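Local coordinates for protein diaminobutyrate-pyruvate transaminase and L-2,4-diaminobutyrate decarboxylase (Vibrio parahaemolyticus, PDB 2QMA) that probably binds pyridoxal 5'-phosphate in this C-terminal decarboxylase domain of a larger protein, which probably has both diaminobutyrate-pyruvate transaminase and L-2,4-diaminobutyrate decarboxylase activity, at residues D237-I249 with A273-H287. Residues are numbered along the deposited sequence; the frame is centred on the assembly and turned at random.
Sequences DGTMDITKLDEVI and AIDDLDFIADMAVKH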
loop_
_atom_site.group_PDB
_atom_site.type_symbol
_atom_site.label_atom_id
_atom_site.label_comp_id
_atom_site.label_asym_id
_atom_site.label_seq_id
_atom_site.Cartn_x
_atom_site.Cartn_y
_atom_site.Cartn_z
ATOM N N ASP A 237 -4.213 -8.216 -32.507
ATOM C CA ASP A 237 -3.767 -6.947 -31.921
ATOM C C ASP A 237 -3.883 -6.872 -30.374
ATOM O O ASP A 237 -3.526 -5.850 -29.775
ATOM C CB ASP A 237 -4.444 -5.738 -32.602
ATOM C CG ASP A 237 -5.880 -5.502 -32.115
ATOM O OD1 ASP A 237 -6.396 -6.309 -31.309
ATOM O OD2 ASP A 237 -6.480 -4.491 -32.553
ATOM N N GLY A 238 -4.330 -7.955 -29.742
ATOM C CA GLY A 238 -4.450 -8.009 -28.284
ATOM C C GLY A 238 -5.818 -7.660 -27.683
ATOM O O GLY A 238 -6.061 -7.926 -26.506
ATOM N N THR A 239 -6.703 -7.045 -28.478
ATOM C CA THR A 239 -8.060 -6.694 -28.014
ATOM C C THR A 239 -8.955 -7.955 -27.863
ATOM O O THR A 239 -8.752 -8.974 -28.530
ATOM C CB THR A 239 -8.734 -5.688 -28.983
ATOM O OG1 THR A 239 -8.876 -6.276 -30.275
ATOM C CG2 THR A 239 -7.876 -4.405 -29.148
HETATM N N MSE A 240 -9.968 -7.884 -27.002
HETATM C CA MSE A 240 -10.925 -8.987 -26.840
HETATM C C MSE A 240 -11.658 -9.214 -28.181
HETATM O O MSE A 240 -12.112 -8.237 -28.818
HETATM C CB MSE A 240 -11.972 -8.623 -25.768
HETATM C CG MSE A 240 -12.831 -9.819 -25.383
HETATM SE SE MSE A 240 -14.289 -9.286 -24.236
HETATM C CE MSE A 240 -13.371 -9.069 -22.575
ATOM N N ASP A 241 -11.770 -10.482 -28.621
ATOM C CA ASP A 241 -12.600 -10.778 -29.820
ATOM C C ASP A 241 -14.103 -10.701 -29.514
ATOM O O ASP A 241 -14.688 -11.678 -29.002
ATOM C CB ASP A 241 -12.252 -12.150 -30.474
ATOM C CG ASP A 241 -12.911 -12.327 -31.860
ATOM O OD1 ASP A 241 -13.827 -11.552 -32.219
ATOM O OD2 ASP A 241 -12.500 -13.242 -32.596
ATOM N N ILE A 242 -14.770 -9.593 -29.870
ATOM C CA ILE A 242 -16.215 -9.450 -29.526
ATOM C C ILE A 242 -17.153 -10.250 -30.452
ATOM O O ILE A 242 -18.334 -10.354 -30.173
ATOM C CB ILE A 242 -16.674 -7.944 -29.424
ATOM C CG1 ILE A 242 -16.770 -7.293 -30.835
ATOM C CG2 ILE A 242 -15.709 -7.193 -28.499
ATOM C CD1 ILE A 242 -17.479 -5.890 -30.916
ATOM N N THR A 243 -16.584 -10.851 -31.507
ATOM C CA THR A 243 -17.290 -11.713 -32.468
ATOM C C THR A 243 -18.133 -12.794 -31.828
ATOM O O THR A 243 -19.256 -12.995 -32.217
ATOM C CB THR A 243 -16.307 -12.419 -33.479
ATOM O OG1 THR A 243 -15.511 -11.428 -34.129
ATOM C CG2 THR A 243 -17.082 -13.120 -34.533
ATOM N N LYS A 244 -17.595 -13.512 -30.859
ATOM C CA LYS A 244 -18.410 -14.571 -30.228
ATOM C C LYS A 244 -18.762 -14.308 -28.756
ATOM O O LYS A 244 -19.111 -15.231 -28.027
ATOM C CB LYS A 244 -17.717 -15.941 -30.403
ATOM C CG LYS A 244 -17.306 -16.246 -31.848
ATOM C CD LYS A 244 -18.503 -16.188 -32.826
ATOM C CE LYS A 244 -18.150 -16.724 -34.211
ATOM N NZ LYS A 244 -19.365 -16.768 -35.074
ATOM N N LEU A 245 -18.685 -13.052 -28.324
ATOM C CA LEU A 245 -18.751 -12.760 -26.934
ATOM C C LEU A 245 -20.188 -13.018 -26.524
ATOM O O LEU A 245 -20.430 -13.701 -25.526
ATOM C CB LEU A 245 -18.301 -11.318 -26.647
ATOM C CG LEU A 245 -18.628 -10.715 -25.262
ATOM C CD1 LEU A 245 -18.039 -11.597 -24.103
ATOM C CD2 LEU A 245 -18.159 -9.255 -25.146
ATOM N N ASP A 246 -21.143 -12.509 -27.312
ATOM C CA ASP A 246 -22.556 -12.738 -26.987
ATOM C C ASP A 246 -22.878 -14.226 -26.897
ATOM O O ASP A 246 -23.526 -14.627 -25.962
ATOM C CB ASP A 246 -23.489 -12.021 -27.942
ATOM C CG ASP A 246 -24.937 -12.119 -27.511
ATOM O OD1 ASP A 246 -25.335 -11.464 -26.528
ATOM O OD2 ASP A 246 -25.677 -12.865 -28.157
ATOM N N GLU A 247 -22.412 -15.037 -27.864
ATOM C CA GLU A 247 -22.717 -16.476 -27.866
ATOM C C GLU A 247 -22.036 -17.253 -26.701
ATOM O O GLU A 247 -22.638 -18.177 -26.153
ATOM C CB GLU A 247 -22.468 -17.143 -29.251
ATOM C CG GLU A 247 -21.017 -17.311 -29.647
ATOM C CD GLU A 247 -20.770 -18.351 -30.797
ATOM O OE1 GLU A 247 -21.732 -18.943 -31.382
ATOM O OE2 GLU A 247 -19.585 -18.570 -31.113
ATOM N N VAL A 248 -20.807 -16.871 -26.332
ATOM C CA VAL A 248 -20.095 -17.454 -25.179
ATOM C C VAL A 248 -20.905 -17.216 -23.884
ATOM O O VAL A 248 -21.092 -18.129 -23.079
ATOM C CB VAL A 248 -18.629 -16.914 -25.064
ATOM C CG1 VAL A 248 -18.069 -17.092 -23.654
ATOM C CG2 VAL A 248 -17.696 -17.644 -26.072
ATOM N N ILE A 249 -21.384 -15.990 -23.697
ATOM C CA ILE A 249 -22.179 -15.672 -22.537
ATOM C C ILE A 249 -23.518 -16.434 -22.598
ATOM O O ILE A 249 -23.928 -17.048 -21.611
ATOM C CB ILE A 249 -22.418 -14.165 -22.447
ATOM C CG1 ILE A 249 -21.095 -13.472 -22.198
ATOM C CG2 ILE A 249 -23.426 -13.857 -21.296
ATOM C CD1 ILE A 249 -21.098 -11.990 -22.438
ATOM N N ALA A 273 -3.268 -2.855 -26.148
ATOM C CA ALA A 273 -4.587 -2.896 -26.783
ATOM C C ALA A 273 -5.688 -2.412 -25.805
ATOM O O ALA A 273 -5.605 -2.651 -24.585
ATOM C CB ALA A 273 -4.883 -4.346 -27.233
ATOM N N ILE A 274 -6.691 -1.749 -26.373
ATOM C CA ILE A 274 -7.851 -1.241 -25.638
ATOM C C ILE A 274 -9.100 -1.962 -26.159
ATOM O O ILE A 274 -9.496 -1.798 -27.326
ATOM C CB ILE A 274 -7.956 0.323 -25.683
ATOM C CG1 ILE A 274 -6.639 0.951 -25.200
ATOM C CG2 ILE A 274 -9.168 0.787 -24.798
ATOM C CD1 ILE A 274 -6.626 2.534 -25.189
ATOM N N ASP A 275 -9.674 -2.818 -25.310
ATOM C CA ASP A 275 -10.909 -3.523 -25.640
ATOM C C ASP A 275 -11.991 -2.517 -26.077
ATOM O O ASP A 275 -11.911 -1.306 -25.784
ATOM C CB ASP A 275 -11.419 -4.360 -24.448
ATOM C CG ASP A 275 -10.499 -5.536 -24.106
ATOM O OD1 ASP A 275 -9.762 -6.060 -24.983
ATOM O OD2 ASP A 275 -10.495 -5.925 -22.933
ATOM N N ASP A 276 -12.952 -3.011 -26.846
ATOM C CA ASP A 276 -14.120 -2.258 -27.185
ATOM C C ASP A 276 -15.055 -2.142 -25.945
ATOM O O ASP A 276 -15.994 -2.955 -25.733
ATOM C CB ASP A 276 -14.852 -2.945 -28.362
ATOM C CG ASP A 276 -16.031 -2.127 -28.860
ATOM O OD1 ASP A 276 -16.463 -1.196 -28.141
ATOM O OD2 ASP A 276 -16.559 -2.464 -29.954
ATOM N N LEU A 277 -14.751 -1.143 -25.120
ATOM C CA LEU A 277 -15.394 -0.948 -23.837
ATOM C C LEU A 277 -16.886 -0.648 -24.010
ATOM O O LEU A 277 -17.691 -1.039 -23.201
ATOM C CB LEU A 277 -14.707 0.205 -23.103
ATOM C CG LEU A 277 -13.252 0.053 -22.661
ATOM C CD1 LEU A 277 -12.835 1.255 -21.683
ATOM C CD2 LEU A 277 -12.997 -1.356 -22.060
ATOM N N ASP A 278 -17.247 0.068 -25.070
ATOM C CA ASP A 278 -18.663 0.355 -25.315
ATOM C C ASP A 278 -19.488 -0.891 -25.607
ATOM O O ASP A 278 -20.579 -1.059 -25.109
ATOM C CB ASP A 278 -18.792 1.372 -26.454
ATOM C CG ASP A 278 -20.053 2.175 -26.342
ATOM O OD1 ASP A 278 -20.312 2.761 -25.278
ATOM O OD2 ASP A 278 -20.779 2.240 -27.326
ATOM N N PHE A 279 -18.964 -1.780 -26.430
ATOM C CA PHE A 279 -19.682 -3.059 -26.672
ATOM C C PHE A 279 -19.733 -3.962 -25.434
ATOM O O PHE A 279 -20.753 -4.618 -25.171
ATOM C CB PHE A 279 -19.049 -3.843 -27.826
ATOM C CG PHE A 279 -19.820 -5.052 -28.199
ATOM C CD1 PHE A 279 -20.916 -4.951 -29.044
ATOM C CD2 PHE A 279 -19.472 -6.303 -27.691
ATOM C CE1 PHE A 279 -21.655 -6.104 -29.400
ATOM C CE2 PHE A 279 -20.177 -7.429 -28.033
ATOM C CZ PHE A 279 -21.284 -7.335 -28.909
ATOM N N ILE A 280 -18.650 -3.968 -24.665
ATOM C CA ILE A 280 -18.617 -4.743 -23.425
ATOM C C ILE A 280 -19.715 -4.169 -22.503
ATOM O O ILE A 280 -20.460 -4.916 -21.861
ATOM C CB ILE A 280 -17.250 -4.699 -22.806
ATOM C CG1 ILE A 280 -16.294 -5.511 -23.700
ATOM C CG2 ILE A 280 -17.256 -5.321 -21.379
ATOM C CD1 ILE A 280 -14.819 -5.439 -23.292
ATOM N N ALA A 281 -19.844 -2.844 -22.489
ATOM C CA ALA A 281 -20.847 -2.188 -21.642
ATOM C C ALA A 281 -22.236 -2.592 -22.106
ATOM O O ALA A 281 -23.167 -2.775 -21.286
ATOM C CB ALA A 281 -20.660 -0.621 -21.615
ATOM N N ASP A 282 -22.407 -2.745 -23.420
ATOM C CA ASP A 282 -23.713 -3.167 -23.947
ATOM C C ASP A 282 -23.992 -4.601 -23.607
ATOM O O ASP A 282 -25.139 -4.944 -23.399
ATOM C CB ASP A 282 -23.797 -2.972 -25.462
ATOM C CG ASP A 282 -23.818 -1.492 -25.864
ATOM O OD1 ASP A 282 -24.308 -0.644 -25.072
ATOM O OD2 ASP A 282 -23.363 -1.194 -26.968
HETATM N N MSE A 283 -22.950 -5.441 -23.607
HETATM C CA MSE A 283 -23.071 -6.829 -23.116
HETATM C C MSE A 283 -23.541 -6.888 -21.636
HETATM O O MSE A 283 -24.415 -7.697 -21.245
HETATM C CB MSE A 283 -21.738 -7.576 -23.321
HETATM C CG MSE A 283 -21.532 -7.992 -24.785
HETATM SE SE MSE A 283 -22.864 -9.206 -25.545
HETATM C CE MSE A 283 -24.060 -8.010 -26.476
ATOM N N ALA A 284 -22.953 -6.023 -20.825
ATOM C CA ALA A 284 -23.280 -5.926 -19.417
ATOM C C ALA A 284 -24.741 -5.461 -19.234
ATOM O O ALA A 284 -25.441 -5.988 -18.366
ATOM C CB ALA A 284 -22.269 -4.960 -18.670
ATOM N N VAL A 285 -25.232 -4.531 -20.072
ATOM C CA VAL A 285 -26.683 -4.168 -20.004
ATOM C C VAL A 285 -27.544 -5.389 -20.401
ATOM O O VAL A 285 -28.433 -5.781 -19.685
ATOM C CB VAL A 285 -27.035 -2.909 -20.919
ATOM C CG1 VAL A 285 -28.552 -2.702 -21.061
ATOM C CG2 VAL A 285 -26.376 -1.635 -20.375
ATOM N N LYS A 286 -27.224 -6.031 -21.534
ATOM C CA LYS A 286 -28.042 -7.150 -22.043
ATOM C C LYS A 286 -28.099 -8.312 -21.057
ATOM O O LYS A 286 -29.178 -8.848 -20.804
ATOM C CB LYS A 286 -27.504 -7.678 -23.376
ATOM C CG LYS A 286 -28.421 -8.778 -23.960
ATOM C CD LYS A 286 -27.871 -9.386 -25.200
ATOM C CE LYS A 286 -28.906 -10.358 -25.847
ATOM N NZ LYS A 286 -28.198 -11.144 -26.920
ATOM N N HIS A 287 -26.938 -8.672 -20.523
ATOM C CA HIS A 287 -26.739 -9.854 -19.658
ATOM C C HIS A 287 -26.763 -9.552 -18.167
ATOM O O HIS A 287 -26.631 -10.445 -17.374
ATOM C CB HIS A 287 -25.501 -10.634 -20.110
ATOM C CG HIS A 287 -25.623 -11.142 -21.523
ATOM N ND1 HIS A 287 -26.515 -12.132 -21.872
ATOM C CD2 HIS A 287 -24.984 -10.791 -22.664
ATOM C CE1 HIS A 287 -26.398 -12.395 -23.165
ATOM N NE2 HIS A 287 -25.477 -11.594 -23.669
HETATM O O HOH W 1 -7.753 -7.666 -24.215
HETATM O O HOH W 2 -12.458 -5.525 -28.083
#
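Asp-246 reaches across from helix 245-249 to Lys-286 and His-287, and its OD1 accepts a bond from each. His-287 NE2 donates to Asp-246 OD1 over 2.9 Å, nearly within the imidazole plane but from above the carboxylate plane; Lys-286 NZ comes from the opposite face of that carboxylate, on the syn side, and makes a salt bridge. With CG anti to the backbone N (chi1 -176°) and the rest of its chain extended, Lys-286 spans the gap at about a right angle to Asp-246. The imidazole is further held by Ile-249, whose CG2 sits over the ring centre in a CH-pi contact (3.5 Å to the His-287 centroid), while His-287 ND1 bonds to Lys-253.

The tight part is formed by buried side chains on the sheet side of the two helices, which run 30° apart. Leu-245 CD2 packs on Met-283 CG (3.6 Å) and also meets the Phe-279 ring edge; from the preceding loop, Met-240 CE meets Ile-280 CD1 tip to tip at 4.0 Å. Leu-245 and Ile-280 both continue onto Ile-262 of strand 258-265, so the two helices share one side of the large sheet. The solvent flank is still in close contact but only partly buried: Ile-242 CD1 lies off-centre over one face of Phe-279 (3.9 Å to the ring centroid), beside the exposed Asp-276, whose OD1 caps the helix through Phe-279 N.

Where the loops meet, Met-240 N donates to Asp-275 OD1 (2.7 Å), which also takes a bond from a water shared with Gly-238 O; Asp-275 OD2 accepts from Thr-265 N. A buried carboxylate thus ties both loops to strand 258-265, whereas Lys-286 and the His-287 N-H would be expected to favour ionised Asp-246, and Lys-253 NZ at ND1 is consistent with a neutral imidazole.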